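Local coordinates for protein GCN5-related N-acetyltransferase (Sphaerobacter thermophilus, PDB 3TT2) that probably transfers an acyl group, as a member of the GCN5-related N-acetyltransferase family, in which acetyl-CoA is the usual donor, at residues 182-187 / 208-213. Numbering follows the deposited sequence. Where two conformers were deposited one is given.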
loop_
_atom_site.group_PDB
_atom_site.type_symbol
_atom_site.label_atom_id
_atom_site.label_comp_id
_atom_site.label_asym_id
_atom_site.label_seq_id
_atom_site.Cartn_x
_atom_site.Cartn_y
_atom_site.Cartn_z
ATOM N N LEU A 182 8.872 -26.538 -2.549
ATOM C CA LEU A 182 9.344 -26.977 -1.250
ATOM C C LEU A 182 8.819 -26.039 -0.187
ATOM O O LEU A 182 8.047 -26.425 0.697
ATOM C CB LEU A 182 10.865 -26.937 -1.209
ATOM C CG LEU A 182 11.607 -28.227 -1.504
ATOM C CD1 LEU A 182 13.080 -27.977 -1.381
ATOM C CD2 LEU A 182 11.177 -29.295 -0.530
ATOM N N ASP A 183 9.260 -24.793 -0.277
ATOM C CA ASP A 183 9.096 -23.857 0.817
ATOM C C ASP A 183 7.743 -23.155 0.915
ATOM O O ASP A 183 7.540 -22.343 1.814
ATOM C CB ASP A 183 10.256 -22.856 0.807
ATOM C CG ASP A 183 11.608 -23.532 1.050
ATOM O OD1 ASP A 183 11.627 -24.709 1.478
ATOM O OD2 ASP A 183 12.654 -22.889 0.833
ATOM N N GLU A 184 6.823 -23.466 0.004
ATOM C CA GLU A 184 5.512 -22.802 -0.024
ATOM C C GLU A 184 4.771 -22.760 1.321
ATOM O O GLU A 184 4.549 -21.689 1.875
ATOM C CB GLU A 184 4.610 -23.404 -1.104
ATOM C CG GLU A 184 4.728 -22.758 -2.466
ATOM C CD GLU A 184 5.845 -23.341 -3.311
ATOM O OE1 GLU A 184 6.441 -24.364 -2.924
ATOM O OE2 GLU A 184 6.128 -22.771 -4.383
ATOM N N ARG A 185 4.385 -23.920 1.839
ATOM C CA ARG A 185 3.541 -23.958 3.028
ATOM C C ARG A 185 4.266 -23.380 4.229
ATOM O O ARG A 185 3.681 -22.641 5.007
ATOM C CB ARG A 185 3.083 -25.389 3.326
ATOM C CG ARG A 185 2.215 -25.559 4.590
ATOM C CD ARG A 185 0.719 -25.770 4.258
ATOM N NE ARG A 185 -0.129 -25.827 5.456
ATOM C CZ ARG A 185 -0.750 -24.779 6.000
ATOM N NH1 ARG A 185 -0.629 -23.579 5.457
ATOM N NH2 ARG A 185 -1.498 -24.929 7.089
ATOM N N ALA A 186 5.546 -23.712 4.358
ATOM C CA ALA A 186 6.342 -23.318 5.513
ATOM C C ALA A 186 6.517 -21.814 5.587
ATOM O O ALA A 186 6.532 -21.242 6.672
ATOM C CB ALA A 186 7.686 -23.985 5.460
ATOM N N THR A 187 6.667 -21.191 4.423
ATOM C CA THR A 187 6.863 -19.755 4.305
ATOM C C THR A 187 5.583 -19.045 4.654
ATOM O O THR A 187 5.571 -18.056 5.379
ATOM C CB THR A 187 7.204 -19.373 2.870
ATOM O OG1 THR A 187 8.568 -19.708 2.604
ATOM C CG2 THR A 187 7.015 -17.899 2.656
ATOM N N ARG A 208 -5.572 -18.593 -0.625
ATOM C CA ARG A 208 -5.608 -17.165 -0.932
ATOM C C ARG A 208 -4.198 -16.630 -1.114
ATOM O O ARG A 208 -3.903 -15.926 -2.081
ATOM C CB ARG A 208 -6.299 -16.387 0.192
ATOM C CG ARG A 208 -7.818 -16.299 0.083
ATOM C CD ARG A 208 -8.447 -15.905 1.420
ATOM N NE ARG A 208 -9.872 -15.596 1.305
ATOM C CZ ARG A 208 -10.842 -16.505 1.289
ATOM N NH1 ARG A 208 -10.548 -17.795 1.370
ATOM N NH2 ARG A 208 -12.109 -16.123 1.184
ATOM N N TRP A 209 -3.327 -16.972 -0.175
ATOM C CA TRP A 209 -1.948 -16.534 -0.226
ATOM C C TRP A 209 -1.257 -17.046 -1.482
ATOM O O TRP A 209 -0.527 -16.308 -2.139
ATOM C CB TRP A 209 -1.221 -16.997 1.018
ATOM C CG TRP A 209 0.214 -16.613 1.052
ATOM C CD1 TRP A 209 0.732 -15.410 1.418
ATOM C CD2 TRP A 209 1.325 -17.447 0.720
ATOM N NE1 TRP A 209 2.100 -15.441 1.327
ATOM C CE2 TRP A 209 2.487 -16.682 0.898
ATOM C CE3 TRP A 209 1.448 -18.769 0.285
ATOM C CZ2 TRP A 209 3.756 -17.195 0.660
ATOM C CZ3 TRP A 209 2.711 -19.273 0.047
ATOM C CH2 TRP A 209 3.844 -18.494 0.236
ATOM N N LEU A 210 -1.509 -18.304 -1.827
ATOM C CA LEU A 210 -0.970 -18.897 -3.051
ATOM C C LEU A 210 -1.339 -18.132 -4.313
ATOM O O LEU A 210 -0.513 -17.958 -5.197
ATOM C CB LEU A 210 -1.448 -20.336 -3.209
ATOM C CG LEU A 210 -0.724 -21.409 -2.402
ATOM C CD1 LEU A 210 -1.087 -22.780 -2.940
ATOM C CD2 LEU A 210 0.787 -21.191 -2.428
ATOM N N SER A 211 -2.587 -17.694 -4.406
ATOM C CA SER A 211 -3.048 -17.042 -5.619
ATOM C C SER A 211 -2.555 -15.610 -5.685
ATOM O O SER A 211 -2.379 -15.056 -6.770
ATOM C CB SER A 211 -4.565 -17.067 -5.684
ATOM O OG SER A 211 -5.039 -18.390 -5.528
HETATM N N MSE A 212 -2.326 -15.007 -4.523
HETATM C CA MSE A 212 -1.858 -13.630 -4.484
HETATM C C MSE A 212 -0.387 -13.548 -4.832
HETATM O O MSE A 212 0.090 -12.548 -5.369
HETATM C CB MSE A 212 -2.064 -13.036 -3.101
HETATM C CG MSE A 212 -3.458 -12.555 -2.823
HETATM SE SE MSE A 212 -3.518 -11.578 -1.145
HETATM C CE MSE A 212 -3.106 -13.021 0.099
ATOM N N THR A 213 0.347 -14.589 -4.482
ATOM C CA THR A 213 1.775 -14.580 -4.705
ATOM C C THR A 213 2.232 -15.306 -5.962
ATOM O O THR A 213 3.427 -15.330 -6.244
ATOM C CB THR A 213 2.492 -15.154 -3.509
ATOM O OG1 THR A 213 1.845 -16.377 -3.145
ATOM C CG2 THR A 213 2.431 -14.173 -2.347
#
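The carbonyl oxygen of Trp209, the residue whose indole reaches across to Glu184 and Thr187, accepts two hydrogen bonds from Thr213. Thr213 OG1 lies 2.6 Å from Trp209 O and Thr213 N lies 3.0 Å from Trp209 O, on opposite faces of the carbonyl plane. Thr213 OG1 also sits 4.0 Å above the centre of the indole and is hydrogen-bonded to Arg217 NE. With CG anti to the backbone N (chi1 179°), the indole is directed at helix 184-194. There Trp209 CZ3 makes a van der Waals contact with Glu184 O at 3.5 Å. Trp209 CZ2 touches the methyl CG2 of Thr187 at 3.9 Å, the two side chains crossing at about a right angle. Here the first turn of helix 184-194 packs against helix 206-213, the two consecutive helices after strand 173-177, the strand-helix-helix start expected of a GNAT fold, in the second of the chain's two GNAT-like halves. Thr187 OG1 hydrogen-bonds to Asp183 O at 2.9 Å from above that carbonyl's plane, and the same rotamer turns the Thr187 methyl to the indole. Next to this contact, Leu210 CD2 reaches Glu184 CG at 4.2 Å, while Glu184 OE1 hydrogen-bonds to Gly181 N. Tyr188 meets the Trp209 ring as well, their planes inclined at about 50°.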